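Local coordinates for protein PaxB (Photorhabdus luminescens, PDB 6EK4) that probably serves as one component of a two-component alpha-helical pore-forming toxin of the YaxAB type, which perforates target-cell membranes, at residues E158-I163 against K276-R281; S151-E156 against A283-V288; V143-R148 against H289-E294; R31-Q36 against K46-S51. One frame throughout, in Å; residues are numbered along the deposited sequence.

Contact 1: E158-I163 against K276-R281; sequences ERKAEI and KGVEQR
Val-278 lies between Arg-159, Lys-160 and Ile-163, its two methyl groups serving different partners. CG1 sits over one face of the Arg-159 guanidinium and also meets the aliphatic part of that side chain, 3.7 Å from Arg-159 CD. The extended arginine has CG opposite its backbone N (chi1 -164°), which sends the chain across the valine. Ile-163 slides past the valine in the opposite direction, bringing its CD1 to 4.1 Å from Val-278 CG1. The other methyl, Val-278 CG2, rests 3.9 Å from Lys-160 CB. Beyond it Lys-160 stays straight, and its CE passes Glu-279 CG at 4.0 Å. The charged ends stop short of a salt bridge, with Lys-160 NZ 4.8 Å from Glu-279 OE2. A branched valine fills the middle, while lysine and arginine pack through their methylenes with their charged ends at the flanks, Arg-159 NH2 in a weak hydrogen bond with Gln-274. The Arg-159 and Arg-281 guanidiniums have planes 27° apart; their very close modelled approach is doubtful at this resolution, and Arg-281 has a weak, long ion pair with Glu-156. The segments belong to the antiparallel helices 149-193 and 247-321, and Leu-275 and Ile-282 of the latter extend the packing around Lys-160.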
loop_
_atom_site.group_PDB
_atom_site.type_symbol
_atom_site.label_atom_id
_atom_site.label_comp_id
_atom_site.label_asym_id
_atom_site.label_seq_id
_atom_site.Cartn_x
_atom_site.Cartn_y
_atom_site.Cartn_z
ATOM N N GLU A 158 17.102 -2.590 8.503
ATOM C CA GLU A 158 18.391 -2.811 9.164
ATOM C C GLU A 158 18.336 -2.348 10.621
ATOM O O GLU A 158 18.844 -3.030 11.510
ATOM C CB GLU A 158 19.528 -2.093 8.427
ATOM C CG GLU A 158 20.055 -2.846 7.212
ATOM C CD GLU A 158 21.111 -2.068 6.446
ATOM O OE1 GLU A 158 21.962 -1.413 7.087
ATOM O OE2 GLU A 158 21.098 -2.119 5.197
ATOM N N ARG A 159 17.722 -1.188 10.856
ATOM C CA ARG A 159 17.543 -0.671 12.215
ATOM C C ARG A 159 16.589 -1.561 13.018
ATOM O O ARG A 159 16.774 -1.745 14.221
ATOM C CB ARG A 159 17.030 0.775 12.199
ATOM C CG ARG A 159 17.196 1.489 13.534
ATOM C CD ARG A 159 16.444 2.811 13.595
ATOM N NE ARG A 159 16.289 3.280 14.974
ATOM C CZ ARG A 159 15.603 4.362 15.343
ATOM N NH1 ARG A 159 14.992 5.122 14.439
ATOM N NH2 ARG A 159 15.527 4.690 16.630
ATOM N N LYS A 160 15.573 -2.106 12.349
ATOM C CA LYS A 160 14.651 -3.058 12.972
ATOM C C LYS A 160 15.367 -4.350 13.366
ATOM O O LYS A 160 15.064 -4.935 14.406
ATOM C CB LYS A 160 13.495 -3.388 12.021
ATOM C CG LYS A 160 12.420 -4.286 12.621
ATOM C CD LYS A 160 11.465 -4.806 11.558
ATOM C CE LYS A 160 10.466 -5.789 12.147
ATOM N NZ LYS A 160 9.593 -6.394 11.103
ATOM N N ALA A 161 16.306 -4.788 12.531
ATOM C CA ALA A 161 17.044 -6.028 12.771
ATOM C C ALA A 161 17.914 -5.947 14.025
ATOM O O ALA A 161 17.901 -6.863 14.849
ATOM C CB ALA A 161 17.898 -6.380 11.561
ATOM N N GLU A 162 18.659 -4.851 14.165
ATOM C CA GLU A 162 19.550 -4.670 15.320
ATOM C C GLU A 162 18.805 -4.319 16.616
ATOM O O GLU A 162 19.296 -4.624 17.703
ATOM C CB GLU A 162 20.662 -3.647 15.029
ATOM C CG GLU A 162 20.208 -2.247 14.634
ATOM C CD GLU A 162 21.369 -1.342 14.243
ATOM O OE1 GLU A 162 22.520 -1.632 14.634
ATOM O OE2 GLU A 162 21.130 -0.335 13.542
ATOM N N ILE A 163 17.636 -3.688 16.507
ATOM C CA ILE A 163 16.783 -3.446 17.679
ATOM C C ILE A 163 16.204 -4.770 18.181
ATOM O O ILE A 163 16.239 -5.049 19.380
ATOM C CB ILE A 163 15.646 -2.440 17.385
ATOM C CG1 ILE A 163 16.213 -1.021 17.287
ATOM C CG2 ILE A 163 14.579 -2.480 18.477
ATOM C CD1 ILE A 163 15.250 -0.008 16.705
ATOM N N LYS A 276 8.366 -0.002 17.837
ATOM C CA LYS A 276 7.087 0.485 17.314
ATOM C C LYS A 276 7.304 1.593 16.282
ATOM O O LYS A 276 6.562 1.690 15.305
ATOM C CB LYS A 276 6.189 1.008 18.439
ATOM C CG LYS A 276 5.566 -0.074 19.305
ATOM C CD LYS A 276 4.358 0.463 20.058
ATOM C CE LYS A 276 3.872 -0.507 21.122
ATOM N NZ LYS A 276 2.569 -0.079 21.702
ATOM N N GLY A 277 8.321 2.421 16.510
ATOM C CA GLY A 277 8.664 3.508 15.599
ATOM C C GLY A 277 9.083 3.021 14.225
ATOM O O GLY A 277 8.533 3.461 13.215
ATOM N N VAL A 278 10.051 2.106 14.186
ATOM C CA VAL A 278 10.544 1.568 12.912
ATOM C C VAL A 278 9.468 0.754 12.190
ATOM O O VAL A 278 9.343 0.841 10.969
ATOM C CB VAL A 278 11.839 0.722 13.066
ATOM C CG1 VAL A 278 12.962 1.561 13.655
ATOM C CG2 VAL A 278 11.610 -0.527 13.907
ATOM N N GLU A 279 8.687 -0.020 12.944
ATOM C CA GLU A 279 7.623 -0.842 12.359
ATOM C C GLU A 279 6.504 0.001 11.748
ATOM O O GLU A 279 5.917 -0.387 10.736
ATOM C CB GLU A 279 7.042 -1.817 13.390
ATOM C CG GLU A 279 7.893 -3.064 13.603
ATOM C CD GLU A 279 7.164 -4.163 14.360
ATOM O OE1 GLU A 279 5.987 -4.441 14.037
ATOM O OE2 GLU A 279 7.774 -4.763 15.273
ATOM N N GLN A 280 6.208 1.144 12.362
ATOM C CA GLN A 280 5.224 2.074 11.813
ATOM C C GLN A 280 5.752 2.745 10.546
ATOM O O GLN A 280 4.999 2.962 9.595
ATOM C CB GLN A 280 4.836 3.137 12.844
ATOM C CG GLN A 280 3.801 4.128 12.333
ATOM C CD GLN A 280 3.055 4.839 13.448
ATOM O OE1 GLN A 280 3.643 5.219 14.461
ATOM N NE2 GLN A 280 1.752 5.028 13.262
ATOM N N ARG A 281 7.043 3.071 10.540
ATOM C CA ARG A 281 7.668 3.718 9.384
ATOM C C ARG A 281 7.878 2.753 8.215
ATOM O O ARG A 281 7.755 3.150 7.057
ATOM C CB ARG A 281 8.992 4.382 9.779
ATOM C CG ARG A 281 8.805 5.634 10.622
ATOM C CD ARG A 281 10.077 6.460 10.708
ATOM N NE ARG A 281 11.149 5.747 11.397
ATOM C CZ ARG A 281 11.225 5.572 12.716
ATOM N NH1 ARG A 281 10.287 6.053 13.530
ATOM N NH2 ARG A 281 12.251 4.906 13.229
#

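Contact 2: S151-E156 against A283-V288; sequences SSLKEE and AGIEDV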
loop_
_atom_site.group_PDB
_atom_site.type_symbol
_atom_site.label_atom_id
_atom_site.label_comp_id
_atom_site.label_asym_id
_atom_site.label_seq_id
_atom_site.Cartn_x
_atom_site.Cartn_y
_atom_site.Cartn_z
ATOM N N SER A 151 15.972 2.602 -0.665
ATOM C CA SER A 151 17.086 2.878 0.239
ATOM C C SER A 151 16.596 3.050 1.676
ATOM O O SER A 151 17.185 2.501 2.608
ATOM C CB SER A 151 17.832 4.138 -0.210
ATOM O OG SER A 151 18.935 4.415 0.634
ATOM N N SER A 152 15.517 3.814 1.843
ATOM C CA SER A 152 14.921 4.047 3.162
ATOM C C SER A 152 14.358 2.767 3.773
ATOM O O SER A 152 14.532 2.518 4.965
ATOM C CB SER A 152 13.818 5.105 3.075
ATOM O OG SER A 152 14.355 6.367 2.724
ATOM N N LEU A 153 13.684 1.962 2.955
ATOM C CA LEU A 153 13.139 0.681 3.408
ATOM C C LEU A 153 14.245 -0.253 3.890
ATOM O O LEU A 153 14.049 -1.012 4.839
ATOM C CB LEU A 153 12.344 0.006 2.285
ATOM C CG LEU A 153 11.655 -1.322 2.617
ATOM C CD1 LEU A 153 10.710 -1.173 3.801
ATOM C CD2 LEU A 153 10.912 -1.850 1.401
ATOM N N LYS A 154 15.400 -0.194 3.232
ATOM C CA LYS A 154 16.558 -0.994 3.629
ATOM C C LYS A 154 17.143 -0.497 4.955
ATOM O O LYS A 154 17.561 -1.298 5.790
ATOM C CB LYS A 154 17.633 -0.964 2.537
ATOM C CG LYS A 154 18.607 -2.128 2.600
ATOM C CD LYS A 154 19.789 -1.922 1.666
ATOM C CE LYS A 154 20.632 -3.183 1.556
ATOM N NZ LYS A 154 21.940 -2.934 0.888
ATOM N N GLU A 155 17.165 0.822 5.138
ATOM C CA GLU A 155 17.696 1.438 6.358
ATOM C C GLU A 155 16.865 1.084 7.591
ATOM O O GLU A 155 17.415 0.720 8.632
ATOM C CB GLU A 155 17.765 2.963 6.197
ATOM C CG GLU A 155 18.298 3.710 7.415
ATOM C CD GLU A 155 18.337 5.216 7.219
ATOM O OE1 GLU A 155 18.548 5.673 6.075
ATOM O OE2 GLU A 155 18.163 5.947 8.218
ATOM N N GLU A 156 15.546 1.201 7.468
ATOM C CA GLU A 156 14.638 0.945 8.587
ATOM C C GLU A 156 14.608 -0.533 8.967
ATOM O O GLU A 156 14.530 -0.871 10.150
ATOM C CB GLU A 156 13.221 1.421 8.254
ATOM C CG GLU A 156 13.091 2.923 8.031
ATOM C CD GLU A 156 13.398 3.750 9.269
ATOM O OE1 GLU A 156 13.323 3.216 10.397
ATOM O OE2 GLU A 156 13.710 4.950 9.110
ATOM N N ALA A 283 5.860 0.223 7.713
ATOM C CA ALA A 283 4.475 0.099 7.252
ATOM C C ALA A 283 4.077 1.286 6.375
ATOM O O ALA A 283 3.356 1.122 5.391
ATOM C CB ALA A 283 3.529 -0.019 8.438
ATOM N N GLY A 284 4.551 2.475 6.741
ATOM C CA GLY A 284 4.317 3.682 5.955
ATOM C C GLY A 284 4.998 3.639 4.598
ATOM O O GLY A 284 4.397 3.999 3.586
ATOM N N ILE A 285 6.255 3.198 4.580
ATOM C CA ILE A 285 7.011 3.054 3.331
ATOM C C ILE A 285 6.366 2.013 2.410
ATOM O O ILE A 285 6.337 2.197 1.195
ATOM C CB ILE A 285 8.493 2.697 3.600
ATOM C CG1 ILE A 285 9.218 3.897 4.218
ATOM C CG2 ILE A 285 9.205 2.285 2.316
ATOM C CD1 ILE A 285 10.562 3.562 4.831
ATOM N N GLU A 286 5.846 0.932 2.990
ATOM C CA GLU A 286 5.143 -0.098 2.212
ATOM C C GLU A 286 3.829 0.401 1.602
ATOM O O GLU A 286 3.423 -0.073 0.540
ATOM C CB GLU A 286 4.886 -1.355 3.058
ATOM C CG GLU A 286 5.941 -2.442 2.888
ATOM C CD GLU A 286 5.990 -3.016 1.477
ATOM O OE1 GLU A 286 4.979 -2.923 0.744
ATOM O OE2 GLU A 286 7.045 -3.567 1.098
ATOM N N ASP A 287 3.167 1.343 2.272
ATOM C CA ASP A 287 1.956 1.962 1.729
ATOM C C ASP A 287 2.282 2.881 0.551
ATOM O O ASP A 287 1.516 2.951 -0.409
ATOM C CB ASP A 287 1.204 2.748 2.811
ATOM C CG ASP A 287 0.579 1.849 3.871
ATOM O OD1 ASP A 287 0.210 0.698 3.556
ATOM O OD2 ASP A 287 0.445 2.306 5.027
ATOM N N VAL A 288 3.417 3.578 0.622
ATOM C CA VAL A 288 3.864 4.443 -0.474
ATOM C C VAL A 288 4.227 3.602 -1.701
ATOM O O VAL A 288 3.915 3.981 -2.831
ATOM C CB VAL A 288 5.064 5.330 -0.067
ATOM C CG1 VAL A 288 5.595 6.109 -1.264
ATOM C CG2 VAL A 288 4.666 6.296 1.040
#
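Ser-152, whose CB lies 4.0 Å from Ile-285 CD1, turns its hydroxyl back into its own helix: OG is hydrogen-bonded to the carbonyl O of Arg-148, one turn earlier. The torsion sets OG beside the backbone N (chi1 -66°), where it can reach that carbonyl. With its polar atom engaged locally, the small residue offers a carbon to the opposite helix, and a large isoleucine can approach closely. Ile-285 is the buried hub. Its CG2 branch, pointing opposite the backbone N, packs at 3.9 Å from Leu-153 CB and 4.1 Å from Leu-153 CD1. The longer branch carries CD1 to the other flank, into the angle between Ser-152 and Glu-156, where it lies 4.1 Å from Glu-156 CG. Glu-156 bends at chi2 (-64°) and meets the isoleucine nearly at a right angle. Its methylenes do the touching, and its carboxylate turns to Arg-281, with which OE1 makes a long, weak ion pair. On the other side Leu-153 CD2 comes to 4.2 Å from Glu-286 OE2, at the exposed margin. The helices run antiparallel, at 158°, with axes 10.1 Å apart. Leu-149, on Ile-285, and Ile-282, which touches Leu-153, continue the apolar strip along the pair. No hydrogen bond joins the two segments; cohesion comes from an isoleucine among aliphatic carbons, with the serine hydroxyl turned to its own helix and the glutamates at the margins. Here, then, the helices are held by shape and apolar burial, with one weak ion pair alongside.

Contact 3: V143-R148 against H289-E294; sequences VVILER and HQIDKE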
loop_
_atom_site.group_PDB
_atom_site.type_symbol
_atom_site.label_atom_id
_atom_site.label_comp_id
_atom_site.label_asym_id
_atom_site.label_seq_id
_atom_site.Cartn_x
_atom_site.Cartn_y
_atom_site.Cartn_z
ATOM N N VAL A 143 4.221 13.149 -10.243
ATOM C CA VAL A 143 4.587 13.212 -8.828
ATOM C C VAL A 143 5.569 12.081 -8.530
ATOM O O VAL A 143 5.223 10.908 -8.666
ATOM C CB VAL A 143 3.357 13.087 -7.902
ATOM C CG1 VAL A 143 3.778 13.180 -6.440
ATOM C CG2 VAL A 143 2.327 14.160 -8.232
ATOM N N VAL A 144 6.787 12.436 -8.128
ATOM C CA VAL A 144 7.845 11.452 -7.887
ATOM C C VAL A 144 7.883 11.073 -6.408
ATOM O O VAL A 144 8.088 11.932 -5.554
ATOM C CB VAL A 144 9.227 11.992 -8.312
ATOM C CG1 VAL A 144 10.272 10.884 -8.268
ATOM C CG2 VAL A 144 9.157 12.602 -9.707
ATOM N N ILE A 145 7.695 9.786 -6.117
ATOM C CA ILE A 145 7.639 9.294 -4.731
ATOM C C ILE A 145 8.653 8.194 -4.387
ATOM O O ILE A 145 8.942 7.982 -3.208
ATOM C CB ILE A 145 6.221 8.790 -4.366
ATOM C CG1 ILE A 145 5.686 7.822 -5.428
ATOM C CG2 ILE A 145 5.268 9.965 -4.201
ATOM C CD1 ILE A 145 4.457 7.052 -4.994
ATOM N N LEU A 146 9.194 7.507 -5.394
ATOM C CA LEU A 146 10.081 6.357 -5.162
ATOM C C LEU A 146 11.581 6.685 -5.190
ATOM O O LEU A 146 12.410 5.775 -5.258
ATOM C CB LEU A 146 9.782 5.243 -6.177
ATOM C CG LEU A 146 8.388 4.607 -6.153
ATOM C CD1 LEU A 146 8.338 3.440 -7.130
ATOM C CD2 LEU A 146 8.003 4.152 -4.751
ATOM N N GLU A 147 11.934 7.969 -5.127
ATOM C CA GLU A 147 13.343 8.364 -5.045
ATOM C C GLU A 147 13.933 7.946 -3.699
ATOM O O GLU A 147 13.479 8.401 -2.649
ATOM C CB GLU A 147 13.513 9.872 -5.251
ATOM C CG GLU A 147 13.525 10.289 -6.713
ATOM C CD GLU A 147 13.639 11.791 -6.906
ATOM O OE1 GLU A 147 13.559 12.245 -8.068
ATOM O OE2 GLU A 147 13.809 12.522 -5.905
ATOM N N ARG A 148 14.940 7.074 -3.754
ATOM C CA ARG A 148 15.591 6.484 -2.573
ATOM C C ARG A 148 14.621 6.019 -1.475
ATOM O O ARG A 148 14.886 6.194 -0.283
ATOM C CB ARG A 148 16.670 7.421 -2.002
ATOM C CG ARG A 148 16.186 8.774 -1.497
ATOM C CD ARG A 148 17.269 9.463 -0.684
ATOM N NE ARG A 148 17.093 10.913 -0.646
ATOM C CZ ARG A 148 17.959 11.764 -0.097
ATOM N NH1 ARG A 148 19.077 11.321 0.475
ATOM N NH2 ARG A 148 17.705 13.068 -0.122
ATOM N N HIS A 289 4.890 2.470 -1.472
ATOM C CA HIS A 289 5.164 1.499 -2.538
ATOM C C HIS A 289 3.869 0.969 -3.154
ATOM O O HIS A 289 3.793 0.758 -4.365
ATOM C CB HIS A 289 5.999 0.324 -2.012
ATOM C CG HIS A 289 7.477 0.537 -2.112
ATOM N ND1 HIS A 289 8.236 0.000 -3.128
ATOM C CD2 HIS A 289 8.336 1.225 -1.323
ATOM C CE1 HIS A 289 9.500 0.348 -2.962
ATOM N NE2 HIS A 289 9.588 1.092 -1.874
ATOM N N GLN A 290 2.862 0.752 -2.310
ATOM C CA GLN A 290 1.547 0.306 -2.764
ATOM C C GLN A 290 0.837 1.400 -3.564
ATOM O O GLN A 290 0.164 1.104 -4.548
ATOM C CB GLN A 290 0.684 -0.125 -1.571
ATOM C CG GLN A 290 -0.652 -0.759 -1.942
ATOM C CD GLN A 290 -0.511 -1.989 -2.820
ATOM O OE1 GLN A 290 -1.284 -2.186 -3.760
ATOM N NE2 GLN A 290 0.478 -2.825 -2.521
ATOM N N ILE A 291 0.990 2.654 -3.142
ATOM C CA ILE A 291 0.412 3.793 -3.866
ATOM C C ILE A 291 0.958 3.880 -5.295
ATOM O O ILE A 291 0.215 4.202 -6.223
ATOM C CB ILE A 291 0.633 5.128 -3.109
ATOM C CG1 ILE A 291 -0.350 5.228 -1.938
ATOM C CG2 ILE A 291 0.450 6.332 -4.028
ATOM C CD1 ILE A 291 -0.028 6.325 -0.944
ATOM N N ASP A 292 2.245 3.587 -5.468
ATOM C CA ASP A 292 2.852 3.567 -6.800
ATOM C C ASP A 292 2.299 2.423 -7.651
ATOM O O ASP A 292 2.107 2.581 -8.858
ATOM C CB ASP A 292 4.375 3.449 -6.710
ATOM C CG ASP A 292 5.056 3.715 -8.043
ATOM O OD1 ASP A 292 5.011 4.870 -8.517
ATOM O OD2 ASP A 292 5.636 2.771 -8.619
ATOM N N LYS A 293 2.050 1.276 -7.020
ATOM C CA LYS A 293 1.498 0.114 -7.720
ATOM C C LYS A 293 0.019 0.298 -8.063
ATOM O O LYS A 293 -0.441 -0.177 -9.102
ATOM C CB LYS A 293 1.704 -1.162 -6.899
ATOM C CG LYS A 293 3.160 -1.599 -6.819
ATOM C CD LYS A 293 3.342 -2.810 -5.917
ATOM C CE LYS A 293 4.812 -3.169 -5.770
ATOM N NZ LYS A 293 5.030 -4.277 -4.800
ATOM N N GLU A 294 -0.720 0.982 -7.191
ATOM C CA GLU A 294 -2.112 1.340 -7.476
ATOM C C GLU A 294 -2.183 2.409 -8.568
ATOM O O GLU A 294 -3.096 2.397 -9.396
ATOM C CB GLU A 294 -2.822 1.836 -6.212
ATOM C CG GLU A 294 -2.969 0.795 -5.106
ATOM C CD GLU A 294 -3.987 -0.291 -5.411
ATOM O OE1 GLU A 294 -4.677 -0.217 -6.451
ATOM O OE2 GLU A 294 -4.097 -1.232 -4.596
#
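Leu-146 lays its two methyls on different residues of helix 247-321. CD2 is over one face of the His-289 imidazole, 4.5 Å from CE1, while CD1 lies against the carboxylate of Asp-292. The histidine's CB points away from the loop, but the ring swings back under the leucine. Asp-292 has CG opposite its backbone N (chi1 -168°), which carries the carboxylate out toward the loop; Leu-146 CG is 3.9 Å from Asp-292 CG. The aspartate's OD1 forms a salt bridge with Arg-295 NH2. Ile-145 adopts the less usual first torsion for its longer branch: CG1 stands between the backbone N and the carbonyl carbon (chi1 50°). From there CD1 rests on the helix surface, 4.0 Å from Asp-292 CB and 4.2 Å from Ile-291 CG2. A buried isoleucine suits this inner position, whereas Leu-146 is partly exposed at the edge. Residues 143-148 have no regular structure; they link helix 101-141 to helix 149-193, with Arg-148 at the N-cap position. Arg-295 also donates from NH1 to the carbonyl O of Val-143, so a single guanidinium joins Asp-292 to the loop backbone. The contact therefore combines apolar anchoring with a shared guanidinium: the loop's side chains are held by packing and its backbone by a neighbouring cation, whose salt bridge probably offsets part of the cost of placing a carboxylate beside leucine methyls.

Contact 4: R31-Q36 against K46-S51; sequences RLSHQQ and KTLRIS
This is a buried packing of two antiparallel helices joined by a short connection, the end of helix 19-35 lying against the early part of helix 42-73. Their segment axes approach to 9.1 Å at 157°, and small residues make this possible. Ser-33 CB lies 4.1 Å from Thr-47 CB, and Ser-33 OG lies 3.6 Å from Ser-51 CB. All three hydroxyls occupy the crowded position between backbone N and carbonyl carbon, from which each can turn to its own helix. Ser-33 OG is shared between the carbonyls of Ile-29 and Trp-30 in the preceding turn, and Thr-47 OG1 likewise between those of Ile-43 and Gln-44. Ser-51 OG donates to Leu-48 O at 3.0 Å, approaching from above the carbonyl plane. Toward the surface, Leu-48 CD2 sits over one face of the His-34 ring in a CH-pi contact, 4.0 Å from its centroid and 24° off the ring normal. A hydrogen bond from ND1 to the Trp-30 carbonyl helps to fix the ring's rotation. At the helix terminus Gln-36 bends its chain across Thr-47, Gln-36 OE1 coming to 3.7 Å from Thr-47 OG1, and its side chain also touches Asp-287 of helix 247-321. The Thr-47 side chain also touches Ile-291 of that helix. Serine and threonine thus serve here as compact spacers, their hydroxyls satisfied within their own helices; the interface needs no hydrogen bond across it and gains its closeness from small size, with the leucine-imidazole contact finishing the outer edge.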
loop_
_atom_site.group_PDB
_atom_site.type_symbol
_atom_site.label_atom_id
_atom_site.label_comp_id
_atom_site.label_asym_id
_atom_site.label_seq_id
_atom_site.Cartn_x
_atom_site.Cartn_y
_atom_site.Cartn_z
ATOM N N ARG A 31 -7.334 5.822 0.461
ATOM C CA ARG A 31 -7.264 5.117 1.740
ATOM C C ARG A 31 -5.826 5.015 2.248
ATOM O O ARG A 31 -5.559 5.279 3.421
ATOM C CB ARG A 31 -7.873 3.717 1.601
ATOM C CG ARG A 31 -7.943 2.923 2.898
ATOM C CD ARG A 31 -8.694 1.610 2.717
ATOM N NE ARG A 31 -8.246 0.866 1.538
ATOM C CZ ARG A 31 -7.103 0.183 1.445
ATOM N NH1 ARG A 31 -6.246 0.131 2.462
ATOM N NH2 ARG A 31 -6.811 -0.452 0.315
ATOM N N LEU A 32 -4.912 4.635 1.360
ATOM C CA LEU A 32 -3.502 4.473 1.716
ATOM C C LEU A 32 -2.808 5.801 2.006
ATOM O O LEU A 32 -1.976 5.877 2.904
ATOM C CB LEU A 32 -2.750 3.729 0.608
ATOM C CG LEU A 32 -3.092 2.243 0.467
ATOM C CD1 LEU A 32 -2.634 1.710 -0.881
ATOM C CD2 LEU A 32 -2.488 1.426 1.600
ATOM N N SER A 33 -3.153 6.845 1.255
ATOM C CA SER A 33 -2.516 8.155 1.420
ATOM C C SER A 33 -2.865 8.842 2.741
ATOM O O SER A 33 -2.178 9.781 3.142
ATOM C CB SER A 33 -2.883 9.082 0.257
ATOM O OG SER A 33 -4.279 9.319 0.216
ATOM N N HIS A 34 -3.923 8.385 3.409
ATOM C CA HIS A 34 -4.366 8.981 4.674
ATOM C C HIS A 34 -3.988 8.169 5.919
ATOM O O HIS A 34 -3.866 8.736 7.005
ATOM C CB HIS A 34 -5.876 9.226 4.635
ATOM C CG HIS A 34 -6.274 10.352 3.733
ATOM N ND1 HIS A 34 -6.504 10.181 2.385
ATOM C CD2 HIS A 34 -6.464 11.669 3.982
ATOM C CE1 HIS A 34 -6.827 11.342 1.845
ATOM N NE2 HIS A 34 -6.810 12.261 2.792
ATOM N N GLN A 35 -3.811 6.857 5.767
ATOM C CA GLN A 35 -3.409 5.997 6.888
ATOM C C GLN A 35 -1.890 5.830 6.977
ATOM O O GLN A 35 -1.356 5.580 8.060
ATOM C CB GLN A 35 -4.095 4.627 6.798
ATOM C CG GLN A 35 -3.527 3.681 5.747
ATOM C CD GLN A 35 -4.352 2.414 5.589
ATOM O OE1 GLN A 35 -5.552 2.398 5.869
ATOM N NE2 GLN A 35 -3.709 1.344 5.132
ATOM N N GLN A 36 -1.207 5.956 5.839
ATOM C CA GLN A 36 0.257 5.884 5.777
ATOM C C GLN A 36 0.912 6.892 6.724
ATOM O O GLN A 36 0.576 8.080 6.709
ATOM C CB GLN A 36 0.732 6.108 4.331
ATOM C CG GLN A 36 2.210 6.453 4.148
ATOM C CD GLN A 36 2.469 7.946 3.983
ATOM O OE1 GLN A 36 1.589 8.705 3.571
ATOM N NE2 GLN A 36 3.688 8.369 4.290
ATOM N N LYS A 46 3.163 14.645 -1.090
ATOM C CA LYS A 46 3.162 14.140 -2.466
ATOM C C LYS A 46 2.117 13.045 -2.681
ATOM O O LYS A 46 1.497 12.983 -3.741
ATOM C CB LYS A 46 4.549 13.621 -2.861
ATOM C CG LYS A 46 5.560 14.712 -3.177
ATOM C CD LYS A 46 6.800 14.129 -3.831
ATOM C CE LYS A 46 7.950 15.122 -3.865
ATOM N NZ LYS A 46 9.147 14.559 -4.550
ATOM N N THR A 47 1.928 12.184 -1.683
ATOM C CA THR A 47 0.911 11.133 -1.761
ATOM C C THR A 47 -0.499 11.721 -1.798
ATOM O O THR A 47 -1.382 11.183 -2.467
ATOM C CB THR A 47 1.015 10.140 -0.587
ATOM O OG1 THR A 47 1.109 10.860 0.647
ATOM C CG2 THR A 47 2.236 9.246 -0.747
ATOM N N LEU A 48 -0.704 12.825 -1.082
ATOM C CA LEU A 48 -1.981 13.538 -1.119
ATOM C C LEU A 48 -2.218 14.199 -2.480
ATOM O O LEU A 48 -3.362 14.320 -2.914
ATOM C CB LEU A 48 -2.062 14.581 0.003
ATOM C CG LEU A 48 -2.137 14.027 1.430
ATOM C CD1 LEU A 48 -1.939 15.141 2.448
ATOM C CD2 LEU A 48 -3.452 13.302 1.679
ATOM N N ARG A 49 -1.144 14.625 -3.145
ATOM C CA ARG A 49 -1.246 15.154 -4.508
ATOM C C ARG A 49 -1.683 14.065 -5.483
ATOM O O ARG A 49 -2.494 14.315 -6.375
ATOM C CB ARG A 49 0.088 15.736 -4.981
ATOM C CG ARG A 49 0.526 17.007 -4.274
ATOM C CD ARG A 49 1.901 17.433 -4.761
ATOM N NE ARG A 49 2.516 18.448 -3.909
ATOM C CZ ARG A 49 3.793 18.824 -3.981
ATOM N NH1 ARG A 49 4.616 18.273 -4.870
ATOM N NH2 ARG A 49 4.255 19.755 -3.156
ATOM N N ILE A 50 -1.135 12.864 -5.310
ATOM C CA ILE A 50 -1.454 11.733 -6.184
ATOM C C ILE A 50 -2.913 11.309 -6.014
ATOM O O ILE A 50 -3.599 11.055 -7.002
ATOM C CB ILE A 50 -0.508 10.531 -5.938
ATOM C CG1 ILE A 50 0.922 10.886 -6.364
ATOM C CG2 ILE A 50 -0.973 9.304 -6.713
ATOM C CD1 ILE A 50 1.981 9.963 -5.799
ATOM N N SER A 51 -3.386 11.249 -4.770
ATOM C CA SER A 51 -4.781 10.885 -4.499
ATOM C C SER A 51 -5.756 11.937 -5.032
ATOM O O SER A 51 -6.827 11.594 -5.531
ATOM C CB SER A 51 -5.014 10.674 -2.999
ATOM O OG SER A 51 -5.059 11.908 -2.305
#

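Along the chain contact 4 closes first, between two neighbouring helices; the other three then form a nested series, with contact 1 innermost, contact 2 around it and contact 3 outermost. All three of these use helix 247-321, and contacts 1 and 2 also share helix 149-193. Their centres advance by about 10 Å and then 11 Å along the long helix, while contact 4 lies about 11 Å from contact 3 and 15 Å from contact 2. Gln-36 packs on Gly-284 and Val-288, and Lys-46 NZ reaches Val-144 O. Helix 247-321 thus forms the spine onto which the N-terminal hairpin, the linking loop and helix 149-193 assemble mid-length in this elongated, all-helical chain.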